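Local coordinates for protein serine-pyruvate aminotransferase (AgxT) (Sulfolobus solfataricus, PDB 3ZRR) that probably transfers amino groups from serine to pyruvate and from alanine to glyoxylate, using pyridoxal 5'-phosphate as its cofactor, at residues G9-K14 against S187-G192; G111-P116 against T140-P145; S166-E171 against Y183-Q188; E288-R293 against G303-V308. One frame throughout, in Å; residues are numbered along the deposited sequence. Where two conformers were deposited one is given.

Contact 1: residues G9-K14 against S187-G192; sequences GPTTIK and SQKALG. With PXG (3-[O-phosphonopyridoxyl]--amino-benzoic acid), chain C.
Thr11 rests its side chain on backbone carbonyls of 187-192 without a single direct hydrogen bond joining the two segments. Its OG1 stands 3.5 Å from Gln188 O, while its methyl CG2 lies 3.6 Å from Lys189 O; chi1 of -55° keeps OG1 beside the backbone N and puts CG2 anti to it. Next along, Ile13 sets CG2 against Gly192 O at 3.5 Å, and the same carbonyl takes a hydrogen bond from Trp343. Gln188 O and the type I turn that follows it, Lys189 to Gly192, offer this surface. A water joins Thr11 N and Lys189 NZ weakly.

Just ahead of the turn, Gln188 bends at chi2 and leads away, and its NE2 donates to the phosphate oxygen OP1 of PXG at 3.0 Å (N-H...O 154°). Replacement by alanine removes this amide, and OP1 would probably be left without that donor. Lys189 CE reaches to 4.0 Å from PXG N9, a position consistent with the lysine that carries the cofactor in this family. Pro10 and Ile13 also pack on the second subunit. Weak, water-mediated contacts fit the poor order of Gly9 to Thr11, whereas the directed NE2 bond implies a fixed phosphate.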
loop_
_atom_site.group_PDB
_atom_site.type_symbol
_atom_site.label_atom_id
_atom_site.label_comp_id
_atom_site.label_asym_id
_atom_site.label_seq_id
_atom_site.Cartn_x
_atom_site.Cartn_y
_atom_site.Cartn_z
ATOM N N GLY A 9 13.299 20.653 -0.255
ATOM C CA GLY A 9 13.477 19.211 -0.084
ATOM C C GLY A 9 12.506 18.599 0.920
ATOM O O GLY A 9 12.353 19.129 2.031
ATOM N N PRO A 10 11.837 17.487 0.531
ATOM C CA PRO A 10 10.895 16.783 1.415
ATOM C C PRO A 10 11.578 15.761 2.328
ATOM O O PRO A 10 12.432 14.993 1.864
ATOM C CB PRO A 10 9.962 16.069 0.430
ATOM C CG PRO A 10 10.795 15.839 -0.803
ATOM C CD PRO A 10 11.905 16.869 -0.810
ATOM N N THR A 11 11.206 15.757 3.612
ATOM C CA THR A 11 11.687 14.734 4.548
ATOM C C THR A 11 11.181 13.371 4.050
ATOM O O THR A 11 9.968 13.185 3.860
ATOM C CB THR A 11 11.257 15.031 6.028
ATOM O OG1 THR A 11 11.697 16.341 6.407
ATOM C CG2 THR A 11 11.845 14.013 7.022
ATOM N N THR A 12 12.121 12.451 3.791
ATOM C CA THR A 12 11.795 11.088 3.341
ATOM C C THR A 12 11.053 10.337 4.446
ATOM O O THR A 12 11.462 10.360 5.618
ATOM C CB THR A 12 13.045 10.273 2.937
ATOM O OG1 THR A 12 13.957 11.109 2.208
ATOM C CG2 THR A 12 12.648 9.042 2.083
ATOM N N ILE A 13 9.955 9.688 4.065
ATOM C CA ILE A 13 9.139 8.950 5.017
ATOM C C ILE A 13 9.371 7.452 4.827
ATOM O O ILE A 13 9.277 6.954 3.714
ATOM C CB ILE A 13 7.626 9.295 4.876
ATOM C CG1 ILE A 13 7.409 10.831 4.849
ATOM C CG2 ILE A 13 6.829 8.606 5.988
ATOM C CD1 ILE A 13 6.002 11.290 4.482
ATOM N N LYS A 14 9.689 6.739 5.907
ATOM C CA LYS A 14 9.777 5.292 5.837
ATOM C C LYS A 14 8.469 4.777 5.278
ATOM O O LYS A 14 7.394 5.258 5.651
ATOM C CB LYS A 14 10.033 4.682 7.203
ATOM C CG LYS A 14 11.491 4.509 7.542
ATOM C CD LYS A 14 11.629 3.624 8.774
ATOM C CE LYS A 14 12.676 2.515 8.610
ATOM N NZ LYS A 14 14.026 3.068 8.316
ATOM N N SER A 187 4.100 16.992 12.454
ATOM C CA SER A 187 4.306 15.568 12.173
ATOM C C SER A 187 5.376 15.304 11.102
ATOM O O SER A 187 5.953 14.225 11.071
ATOM C CB SER A 187 2.987 14.881 11.817
ATOM O OG SER A 187 2.323 15.574 10.772
ATOM N N GLN A 188 5.647 16.289 10.242
ATOM C CA GLN A 188 6.390 16.010 9.001
ATOM C C GLN A 188 7.879 16.343 9.023
ATOM O O GLN A 188 8.534 16.188 8.005
ATOM C CB GLN A 188 5.730 16.692 7.785
ATOM C CG GLN A 188 6.018 18.207 7.586
ATOM C CD GLN A 188 5.236 19.103 8.564
ATOM O OE1 GLN A 188 4.381 18.632 9.323
ATOM N NE2 GLN A 188 5.539 20.397 8.548
ATOM N N LYS A 189 8.421 16.785 10.162
ATOM C CA LYS A 189 9.830 17.209 10.152
ATOM C C LYS A 189 10.724 16.154 10.819
ATOM O O LYS A 189 10.809 15.021 10.323
ATOM C CB LYS A 189 9.994 18.637 10.713
ATOM C CG LYS A 189 9.450 19.737 9.777
ATOM C CD LYS A 189 10.286 19.843 8.504
ATOM C CE LYS A 189 9.572 20.531 7.343
ATOM N NZ LYS A 189 10.489 20.616 6.135
ATOM N N ALA A 190 11.338 16.493 11.960
ATOM C CA ALA A 190 12.279 15.582 12.623
ATOM C C ALA A 190 11.608 14.309 13.143
ATOM O O ALA A 190 12.293 13.325 13.399
ATOM C CB ALA A 190 13.080 16.295 13.712
ATOM N N LEU A 191 10.274 14.309 13.253
ATOM C CA LEU A 191 9.547 13.065 13.544
ATOM C C LEU A 191 9.418 12.151 12.314
ATOM O O LEU A 191 9.215 10.944 12.460
ATOM C CB LEU A 191 8.159 13.336 14.151
ATOM C CG LEU A 191 8.158 14.049 15.522
ATOM C CD1 LEU A 191 6.741 14.359 15.951
ATOM C CD2 LEU A 191 8.892 13.218 16.593
ATOM N N GLY A 192 9.511 12.730 11.114
ATOM C CA GLY A 192 9.528 11.947 9.862
ATOM C C GLY A 192 8.262 11.227 9.467
ATOM O O GLY A 192 8.313 10.223 8.769
HETATM N N1 PXG C . 8.393 26.434 12.941
HETATM C C2 PXG C . 9.484 25.904 12.347
HETATM C C2A PXG C . 10.821 25.936 13.062
HETATM C C3 PXG C . 9.362 25.312 11.083
HETATM O O3 PXG C . 10.469 24.771 10.518
HETATM C C5 PXG C . 7.026 25.834 11.061
HETATM C C6 PXG C . 7.175 26.411 12.341
HETATM C C5A PXG C . 5.647 25.828 10.387
HETATM O OP4 PXG C . 5.218 24.469 10.277
HETATM P P PXG C . 4.027 24.077 9.305
HETATM O OP1 PXG C . 3.855 22.609 9.585
HETATM O OP2 PXG C . 4.513 24.457 7.912
HETATM O OP3 PXG C . 2.919 24.987 9.794
HETATM C C4 PXG C . 8.132 25.268 10.435
HETATM C C4A PXG C . 7.950 24.624 9.069
HETATM C C7 PXG C . 11.598 25.505 4.217
HETATM C C8 PXG C . 10.355 25.085 4.946
HETATM O O2 PXG C . 11.538 26.484 3.429
HETATM C C9 PXG C . 10.362 24.912 6.337
HETATM C C10 PXG C . 9.195 24.526 7.001
HETATM C C11 PXG C . 8.043 24.308 6.243
HETATM C C12 PXG C . 8.035 24.473 4.852
HETATM C C13 PXG C . 9.200 24.862 4.207
HETATM O O8 PXG C . 12.647 24.842 4.414
HETATM N N9 PXG C . 9.176 24.358 8.348
HETATM O O HOH W 1 8.768 18.035 4.617
#

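Contact 2: residues G111-P116 against T140-P145; sequences GDYVKP and TGVREP
Tyr113 packs against three residues of 140-145. Val142 CG1 meets its CB at 3.7 Å, Glu144 OE1 comes up near the ring plane at the ring's edge, 3.4 Å from CB, and Pro145 CD meets CD2 at 3.5 Å. Glu144 has CG anti to the backbone N (chi1 178°) and bends at chi2, which brings its carboxylate to Tyr113, the two planes 81° apart, and OE2 to 2.6 Å from Val114 O. Val142's other methyl, CG2, lies 3.4 Å from Gly111 O, and the Pro116 and Pro145 rings touch through their CG atoms, crossing at about a right angle.

The second shell sets these groups. Asn85 bonds both Glu144 OE1 and Val114 N; Tyr113 OH is bonded to Glu295. Lys115 folds back, its NZ 4.0 Å above the centre of one face of the Tyr113 ring, held by a salt bridge to Asp112 OD1 at 2.8 Å and by Tyr113 O. A leucine in place of Tyr113 would probably leave Glu295 without its hydroxyl partner and Lys115 NZ without a ring beneath it. A water links Asp112 O to Thr140 OG1. Gly141 and Val142 together face Glu137, the G1 beta bulge of the small hairpin 136-137/142-143.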
loop_
_atom_site.group_PDB
_atom_site.type_symbol
_atom_site.label_atom_id
_atom_site.label_comp_id
_atom_site.label_asym_id
_atom_site.label_seq_id
_atom_site.Cartn_x
_atom_site.Cartn_y
_atom_site.Cartn_z
ATOM N N GLY A 111 21.881 35.297 11.257
ATOM C CA GLY A 111 22.559 34.007 11.386
ATOM C C GLY A 111 23.134 33.746 12.769
ATOM O O GLY A 111 23.742 32.708 12.997
ATOM N N ASP A 112 22.957 34.691 13.688
ATOM C CA ASP A 112 23.386 34.514 15.073
ATOM C C ASP A 112 22.153 34.066 15.878
ATOM O O ASP A 112 21.136 33.684 15.306
ATOM C CB ASP A 112 23.938 35.835 15.615
ATOM C CG ASP A 112 25.086 35.651 16.584
ATOM O OD1 ASP A 112 24.968 34.898 17.587
ATOM O OD2 ASP A 112 26.130 36.265 16.328
ATOM N N TYR A 113 22.256 34.083 17.196
ATOM C CA TYR A 113 21.143 33.757 18.057
ATOM C C TYR A 113 21.172 34.684 19.282
ATOM O O TYR A 113 22.238 35.142 19.697
ATOM C CB TYR A 113 21.186 32.286 18.501
ATOM C CG TYR A 113 22.344 31.963 19.404
ATOM C CD1 TYR A 113 23.598 31.646 18.873
ATOM C CD2 TYR A 113 22.203 31.977 20.799
ATOM C CE1 TYR A 113 24.667 31.333 19.694
ATOM C CE2 TYR A 113 23.279 31.666 21.637
ATOM C CZ TYR A 113 24.508 31.358 21.065
ATOM O OH TYR A 113 25.589 31.081 21.852
ATOM N N VAL A 114 19.999 34.919 19.862
ATOM C CA VAL A 114 19.847 35.794 21.018
ATOM C C VAL A 114 20.409 35.092 22.246
ATOM O O VAL A 114 19.956 33.991 22.617
ATOM C CB VAL A 114 18.360 36.155 21.226
ATOM C CG1 VAL A 114 18.175 37.142 22.415
ATOM C CG2 VAL A 114 17.823 36.773 19.952
ATOM N N LYS A 115 21.401 35.718 22.882
ATOM C CA LYS A 115 22.045 35.067 24.031
ATOM C C LYS A 115 21.076 35.022 25.179
ATOM O O LYS A 115 20.200 35.894 25.272
ATOM C CB LYS A 115 23.322 35.809 24.460
ATOM C CG LYS A 115 24.254 36.204 23.314
ATOM C CD LYS A 115 25.024 34.999 22.785
ATOM C CE LYS A 115 25.924 35.323 21.577
ATOM N NZ LYS A 115 25.126 35.349 20.331
ATOM N N PRO A 116 21.217 34.011 26.058
ATOM C CA PRO A 116 20.376 33.867 27.233
ATOM C C PRO A 116 20.377 35.136 28.099
ATOM O O PRO A 116 19.331 35.494 28.649
ATOM C CB PRO A 116 21.018 32.696 27.975
ATOM C CG PRO A 116 21.602 31.858 26.941
ATOM C CD PRO A 116 22.076 32.824 25.863
ATOM N N THR A 140 17.885 29.321 8.970
ATOM C CA THR A 140 19.323 29.577 9.103
ATOM C C THR A 140 20.112 28.395 9.683
ATOM O O THR A 140 21.333 28.410 9.671
ATOM C CB THR A 140 19.615 30.805 10.026
ATOM O OG1 THR A 140 19.174 30.521 11.370
ATOM C CG2 THR A 140 18.979 32.111 9.491
ATOM N N GLY A 141 19.421 27.399 10.219
ATOM C CA GLY A 141 20.077 26.224 10.798
ATOM C C GLY A 141 20.668 26.468 12.180
ATOM O O GLY A 141 21.542 25.729 12.627
ATOM N N VAL A 142 20.157 27.490 12.860
ATOM C CA VAL A 142 20.665 27.911 14.146
ATOM C C VAL A 142 19.836 27.367 15.312
ATOM O O VAL A 142 18.618 27.569 15.390
ATOM C CB VAL A 142 20.732 29.452 14.205
ATOM C CG1 VAL A 142 21.046 29.938 15.609
ATOM C CG2 VAL A 142 21.775 29.965 13.239
ATOM N N ARG A 143 20.500 26.652 16.207
ATOM C CA ARG A 143 19.854 26.094 17.392
ATOM C C ARG A 143 20.015 27.068 18.552
ATOM O O ARG A 143 21.141 27.443 18.905
ATOM C CB ARG A 143 20.479 24.744 17.759
ATOM C CG ARG A 143 19.817 24.057 18.929
ATOM C CD ARG A 143 20.500 22.732 19.317
ATOM N NE ARG A 143 21.934 22.932 19.407
ATOM C CZ ARG A 143 22.860 22.249 18.738
ATOM N NH1 ARG A 143 22.535 21.228 17.942
ATOM N NH2 ARG A 143 24.129 22.603 18.884
ATOM N N GLU A 144 18.892 27.470 19.143
ATOM C CA GLU A 144 18.879 28.333 20.331
ATOM C C GLU A 144 19.158 27.500 21.578
ATOM O O GLU A 144 18.595 26.417 21.717
ATOM C CB GLU A 144 17.542 29.069 20.457
ATOM C CG GLU A 144 17.419 29.969 21.695
ATOM C CD GLU A 144 18.081 31.345 21.540
ATOM O OE1 GLU A 144 18.441 31.784 20.422
ATOM O OE2 GLU A 144 18.213 32.025 22.557
ATOM N N PRO A 145 20.042 27.988 22.487
ATOM C CA PRO A 145 20.308 27.241 23.718
ATOM C C PRO A 145 19.129 27.428 24.656
ATOM O O PRO A 145 19.197 28.226 25.615
ATOM C CB PRO A 145 21.586 27.893 24.277
ATOM C CG PRO A 145 21.592 29.254 23.737
ATOM C CD PRO A 145 20.919 29.165 22.361
HETATM O O HOH W 2 19.804 32.828 12.928
#

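Contact 3: residues S166-E171 against Y183-Q188; sequences SSVGAE and YLTASQ. With PXG (3-[O-phosphonopyridoxyl]--amino-benzoic acid), chain C.
Val168 is the one side chain of 166-171 that plugs firmly into strand 182-186. Its CB meets Thr185 CB at 3.9 Å, and its two methyls divide the work: CG1 lies against Thr185 CG2, whereas CG2 reaches Tyr183 CE1, again at 3.9 Å, approaching the ring obliquely. With chi1 at 171°, CG1 runs anti to the backbone N and CG2 comes back beside it, which sets one methyl on Thr185 and the other between Tyr183 and Thr185. Ser167 OG stands at the edge of the Tyr183 ring. These contacts are nearly all carbon on carbon, and all the residues that make them are buried.

The other flank is looser. There a water lies 2.6 Å from Val168 O and 2.7 Å from Thr185 OG1, so the polar atoms of the two residues are bridged by a single water molecule. Further on the segments diverge, and the bound PXG lies beyond, with Ala186 CB 4.0 Å from its OP1; Ser166, seen to bind pyridoxal phosphate, hydrogen-bonds Thr138 through OG. Ser167 O accepts from both Ala170 N and Glu171 N, a local turn after Val168.

Met48 of helix 31-48 touches Val168, Tyr183 and Thr185 together, with Val47 also against Val168. Strand 182-186 itself runs within the large mixed sheet, parallel to 157-163, where Val162 touches Tyr183, and antiparallel to 197-202.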
loop_
_atom_site.group_PDB
_atom_site.type_symbol
_atom_site.label_atom_id
_atom_site.label_comp_id
_atom_site.label_asym_id
_atom_site.label_seq_id
_atom_site.Cartn_x
_atom_site.Cartn_y
_atom_site.Cartn_z
ATOM N N SER A 166 11.631 21.839 14.121
ATOM C CA SER A 166 12.880 21.287 13.570
ATOM C C SER A 166 13.834 20.745 14.632
ATOM O O SER A 166 15.046 20.664 14.372
ATOM C CB SER A 166 13.628 22.351 12.755
ATOM O OG SER A 166 12.959 22.661 11.578
ATOM N N SER A 167 13.325 20.384 15.814
ATOM C CA SER A 167 14.202 19.856 16.848
ATOM C C SER A 167 13.682 18.594 17.508
ATOM O O SER A 167 14.471 17.713 17.867
ATOM C CB SER A 167 14.456 20.899 17.926
ATOM O OG SER A 167 13.261 21.136 18.647
ATOM N N VAL A 168 12.368 18.503 17.689
ATOM C CA VAL A 168 11.796 17.399 18.435
ATOM C C VAL A 168 11.969 16.126 17.640
ATOM O O VAL A 168 11.655 16.098 16.426
ATOM C CB VAL A 168 10.303 17.630 18.801
ATOM C CG1 VAL A 168 9.703 16.355 19.393
ATOM C CG2 VAL A 168 10.164 18.829 19.766
ATOM N N GLY A 169 12.485 15.090 18.321
ATOM C CA GLY A 169 12.875 13.828 17.680
ATOM C C GLY A 169 14.307 13.782 17.151
ATOM O O GLY A 169 14.745 12.748 16.649
ATOM N N ALA A 170 15.050 14.886 17.281
ATOM C CA ALA A 170 16.423 14.958 16.748
ATOM C C ALA A 170 17.443 15.630 17.682
ATOM O O ALA A 170 18.587 15.181 17.785
ATOM C CB ALA A 170 16.397 15.672 15.417
ATOM N N GLU A 171 17.035 16.721 18.338
ATOM C CA GLU A 171 17.851 17.386 19.345
ATOM C C GLU A 171 17.311 16.963 20.697
ATOM O O GLU A 171 16.146 16.550 20.800
ATOM C CB GLU A 171 17.739 18.914 19.216
ATOM C CG GLU A 171 17.917 19.466 17.775
ATOM C CD GLU A 171 19.375 19.790 17.414
ATOM O OE1 GLU A 171 20.288 19.547 18.244
ATOM O OE2 GLU A 171 19.597 20.321 16.304
ATOM N N TYR A 183 5.544 22.890 24.597
ATOM C CA TYR A 183 6.559 22.470 23.643
ATOM C C TYR A 183 5.814 21.941 22.445
ATOM O O TYR A 183 4.942 21.091 22.582
ATOM C CB TYR A 183 7.474 21.383 24.224
ATOM C CG TYR A 183 8.942 21.639 23.918
ATOM C CD1 TYR A 183 9.421 21.560 22.598
ATOM C CD2 TYR A 183 9.840 21.963 24.937
ATOM C CE1 TYR A 183 10.756 21.795 22.298
ATOM C CE2 TYR A 183 11.206 22.198 24.654
ATOM C CZ TYR A 183 11.653 22.109 23.338
ATOM O OH TYR A 183 12.979 22.345 23.031
ATOM N N LEU A 184 6.106 22.455 21.262
ATOM C CA LEU A 184 5.277 22.046 20.134
ATOM C C LEU A 184 6.125 21.602 18.942
ATOM O O LEU A 184 7.312 21.970 18.819
ATOM C CB LEU A 184 4.277 23.151 19.761
ATOM C CG LEU A 184 4.915 24.430 19.206
ATOM C CD1 LEU A 184 5.231 24.313 17.715
ATOM C CD2 LEU A 184 3.967 25.631 19.446
ATOM N N THR A 185 5.528 20.766 18.104
ATOM C CA THR A 185 6.171 20.356 16.866
ATOM C C THR A 185 5.110 20.039 15.813
ATOM O O THR A 185 3.923 20.359 15.999
ATOM C CB THR A 185 7.224 19.184 17.085
ATOM O OG1 THR A 185 7.877 18.882 15.838
ATOM C CG2 THR A 185 6.554 17.911 17.624
ATOM N N ALA A 186 5.545 19.457 14.693
ATOM C CA ALA A 186 4.660 19.066 13.616
ATOM C C ALA A 186 4.942 17.610 13.274
ATOM O O ALA A 186 5.911 17.040 13.758
ATOM C CB ALA A 186 4.855 19.990 12.396
ATOM N N SER A 187 4.100 16.992 12.454
ATOM C CA SER A 187 4.306 15.568 12.173
ATOM C C SER A 187 5.376 15.304 11.102
ATOM O O SER A 187 5.953 14.225 11.071
ATOM C CB SER A 187 2.987 14.881 11.817
ATOM O OG SER A 187 2.323 15.574 10.772
ATOM N N GLN A 188 5.647 16.289 10.242
ATOM C CA GLN A 188 6.390 16.010 9.001
ATOM C C GLN A 188 7.879 16.343 9.023
ATOM O O GLN A 188 8.534 16.188 8.005
ATOM C CB GLN A 188 5.730 16.692 7.785
ATOM C CG GLN A 188 6.018 18.207 7.586
ATOM C CD GLN A 188 5.236 19.103 8.564
ATOM O OE1 GLN A 188 4.381 18.632 9.323
ATOM N NE2 GLN A 188 5.539 20.397 8.548
HETATM N N1 PXG C . 8.393 26.434 12.941
HETATM C C2 PXG C . 9.484 25.904 12.347
HETATM C C2A PXG C . 10.821 25.936 13.062
HETATM C C3 PXG C . 9.362 25.312 11.083
HETATM O O3 PXG C . 10.469 24.771 10.518
HETATM C C5 PXG C . 7.026 25.834 11.061
HETATM C C6 PXG C . 7.175 26.411 12.341
HETATM C C5A PXG C . 5.647 25.828 10.387
HETATM O OP4 PXG C . 5.218 24.469 10.277
HETATM P P PXG C . 4.027 24.077 9.305
HETATM O OP1 PXG C . 3.855 22.609 9.585
HETATM O OP2 PXG C . 4.513 24.457 7.912
HETATM O OP3 PXG C . 2.919 24.987 9.794
HETATM C C4 PXG C . 8.132 25.268 10.435
HETATM C C4A PXG C . 7.950 24.624 9.069
HETATM C C7 PXG C . 11.598 25.505 4.217
HETATM C C8 PXG C . 10.355 25.085 4.946
HETATM O O2 PXG C . 11.538 26.484 3.429
HETATM C C9 PXG C . 10.362 24.912 6.337
HETATM C C10 PXG C . 9.195 24.526 7.001
HETATM C C11 PXG C . 8.043 24.308 6.243
HETATM C C12 PXG C . 8.035 24.473 4.852
HETATM C C13 PXG C . 9.200 24.862 4.207
HETATM O O8 PXG C . 12.647 24.842 4.414
HETATM N N9 PXG C . 9.176 24.358 8.348
HETATM O O HOH W 3 10.215 17.710 15.029
#

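Contact 4: residues E288-R293 against G303-V308; sequences EIVARR and GVILKV. With CA (calcium ion), chain F.
Glu288 lays its side chain over Ile305 in a beta hairpin of strands 288-289, which is weakly bonded, and 301-305, at the edge of a four-stranded antiparallel sheet. The Glu288 side chain is extended, CG anti to the backbone N (chi1 -169°). Its CB lies 3.6 Å from Lys307 NZ. CG passes Ile305 CD1 at 3.9 Å, and CD is as near, at 3.8 Å, so the isoleucine tip lies alongside both. At the end the two oxygens part company over partners while sharing the metal. OE1 is 2.8 Å from the calcium ion and takes the Lys307 NZ bond on its anti side at 2.9 Å; OE2 holds the calcium at 2.5 Å and receives Arg292 NH2 at 3.1 Å, in the plane of the guanidinium. Two cationic groups and a metal ion thus crowd one carboxylate, which would be expected to keep it ionised. Arg292 is fixed in turn by Val290 O, which accepts from NE. Val290 CG2 packs on Ile305 CG1 nearby. The hairpin's backbone is pinned by Ile305 N to Glu288 O and by Val290 N, which reaches Gly303 O at 2.9 Å from 53° above the carbonyl plane.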
loop_
_atom_site.group_PDB
_atom_site.type_symbol
_atom_site.label_atom_id
_atom_site.label_comp_id
_atom_site.label_asym_id
_atom_site.label_seq_id
_atom_site.Cartn_x
_atom_site.Cartn_y
_atom_site.Cartn_z
ATOM N N GLU A 288 31.709 27.680 3.776
ATOM C CA GLU A 288 31.346 28.346 5.010
ATOM C C GLU A 288 29.895 28.027 5.384
ATOM O O GLU A 288 29.004 27.988 4.526
ATOM C CB GLU A 288 31.514 29.843 4.817
ATOM C CG GLU A 288 31.431 30.668 6.092
ATOM C CD GLU A 288 31.569 32.158 5.799
ATOM O OE1 GLU A 288 32.054 32.494 4.692
ATOM O OE2 GLU A 288 31.217 32.997 6.658
ATOM N N ILE A 289 29.675 27.799 6.679
ATOM C CA ILE A 289 28.347 27.509 7.233
ATOM C C ILE A 289 27.611 28.832 7.567
ATOM O O ILE A 289 28.247 29.809 7.942
ATOM C CB ILE A 289 28.486 26.549 8.436
ATOM C CG1 ILE A 289 28.848 25.158 7.906
ATOM C CG2 ILE A 289 27.195 26.461 9.251
ATOM C CD1 ILE A 289 29.360 24.195 8.952
ATOM N N VAL A 290 26.290 28.884 7.377
ATOM C CA VAL A 290 25.533 30.125 7.634
ATOM C C VAL A 290 25.496 30.472 9.137
ATOM O O VAL A 290 25.769 31.628 9.510
ATOM C CB VAL A 290 24.101 30.093 7.034
ATOM C CG1 VAL A 290 23.283 31.268 7.522
ATOM C CG2 VAL A 290 24.159 30.159 5.540
ATOM N N ALA A 291 25.191 29.498 9.993
ATOM C CA ALA A 291 25.182 29.754 11.444
ATOM C C ALA A 291 26.498 30.411 11.884
ATOM O O ALA A 291 27.576 29.899 11.584
ATOM C CB ALA A 291 24.953 28.492 12.195
ATOM N N ARG A 292 26.415 31.552 12.574
ATOM C CA ARG A 292 27.615 32.339 12.898
ATOM C C ARG A 292 28.414 31.691 14.005
ATOM O O ARG A 292 29.630 31.758 13.992
ATOM C CB ARG A 292 27.285 33.801 13.318
ATOM C CG ARG A 292 26.646 34.710 12.262
ATOM C CD ARG A 292 27.562 35.013 11.072
ATOM N NE ARG A 292 27.718 33.847 10.193
ATOM C CZ ARG A 292 28.578 33.770 9.179
ATOM N NH1 ARG A 292 29.383 34.800 8.901
ATOM N NH2 ARG A 292 28.646 32.656 8.443
ATOM N N ARG A 293 27.726 31.060 14.951
ATOM C CA ARG A 293 28.374 30.522 16.140
ATOM C C ARG A 293 28.306 28.991 16.160
ATOM O O ARG A 293 27.213 28.416 16.180
ATOM C CB ARG A 293 27.731 31.101 17.406
ATOM C CG ARG A 293 27.644 32.618 17.410
ATOM C CD ARG A 293 28.664 33.301 18.265
ATOM N NE ARG A 293 28.284 34.712 18.374
ATOM C CZ ARG A 293 28.830 35.609 19.196
ATOM N NH1 ARG A 293 29.792 35.271 20.048
ATOM N NH2 ARG A 293 28.386 36.856 19.175
ATOM N N GLY A 303 23.039 25.588 6.717
ATOM C CA GLY A 303 23.077 26.522 5.606
ATOM C C GLY A 303 24.487 26.568 5.039
ATOM O O GLY A 303 25.470 26.569 5.780
ATOM N N VAL A 304 24.577 26.593 3.716
ATOM C CA VAL A 304 25.855 26.475 3.025
ATOM C C VAL A 304 26.026 27.712 2.161
ATOM O O VAL A 304 25.268 27.929 1.220
ATOM C CB VAL A 304 25.902 25.201 2.150
ATOM C CG1 VAL A 304 27.251 25.069 1.463
ATOM C CG2 VAL A 304 25.622 23.934 3.003
ATOM N N ILE A 305 27.011 28.535 2.507
ATOM C CA ILE A 305 27.285 29.770 1.760
ATOM C C ILE A 305 28.034 29.491 0.452
ATOM O O ILE A 305 29.007 28.740 0.433
ATOM C CB ILE A 305 28.067 30.774 2.620
ATOM C CG1 ILE A 305 27.158 31.321 3.713
ATOM C CG2 ILE A 305 28.629 31.929 1.763
ATOM C CD1 ILE A 305 27.905 31.927 4.885
ATOM N N LEU A 306 27.548 30.094 -0.626
ATOM C CA LEU A 306 28.206 30.037 -1.915
ATOM C C LEU A 306 28.807 31.408 -2.227
ATOM O O LEU A 306 28.152 32.438 -2.045
ATOM C CB LEU A 306 27.229 29.588 -3.008
ATOM C CG LEU A 306 26.643 28.174 -2.803
ATOM C CD1 LEU A 306 25.582 27.857 -3.816
ATOM C CD2 LEU A 306 27.716 27.093 -2.844
ATOM N N LYS A 307 30.062 31.415 -2.667
ATOM C CA LYS A 307 30.759 32.661 -3.015
ATOM C C LYS A 307 30.614 32.996 -4.495
ATOM O O LYS A 307 30.671 34.162 -4.879
ATOM C CB LYS A 307 32.246 32.573 -2.652
ATOM C CG LYS A 307 32.574 32.236 -1.207
ATOM C CD LYS A 307 31.985 33.228 -0.200
ATOM C CE LYS A 307 32.668 33.117 1.173
ATOM N NZ LYS A 307 32.414 31.839 1.910
ATOM N N VAL A 308 30.431 31.971 -5.325
ATOM C CA VAL A 308 30.458 32.141 -6.781
ATOM C C VAL A 308 29.226 31.547 -7.458
ATOM O O VAL A 308 28.520 32.239 -8.177
ATOM C CB VAL A 308 31.745 31.507 -7.405
ATOM C CG1 VAL A 308 31.682 31.552 -8.926
ATOM C CG2 VAL A 308 33.014 32.191 -6.870
HETATM CA CA CA F . 31.322 35.133 5.272
HETATM O O HOH W 4 31.495 29.192 1.477
HETATM O O HOH W 5 23.778 27.027 9.173
#

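In the fold
Starting at the N terminus, 9-14 opens the longest loop, closed at 187-192 by contact 1. Contact 2 nests inside it, bringing the chain before helix 116-125 to the bulged hairpin ahead of helix 146-153. Contact 3 closes a shorter loop, from 166-171 to strand 182-186, and runs into contact 1's second segment by sharing Ser187 and Gln188; both meet the bound PXG. Contact 4 follows in series, a separate hairpin in the C-terminal part. Contact 2 joins its neighbours: Arg143 makes a salt bridge to Glu171 of contact 3, while Gly111 O probably accepts from Arg292 N of contact 4, tying the large-sheet part to the four-stranded antiparallel sheet.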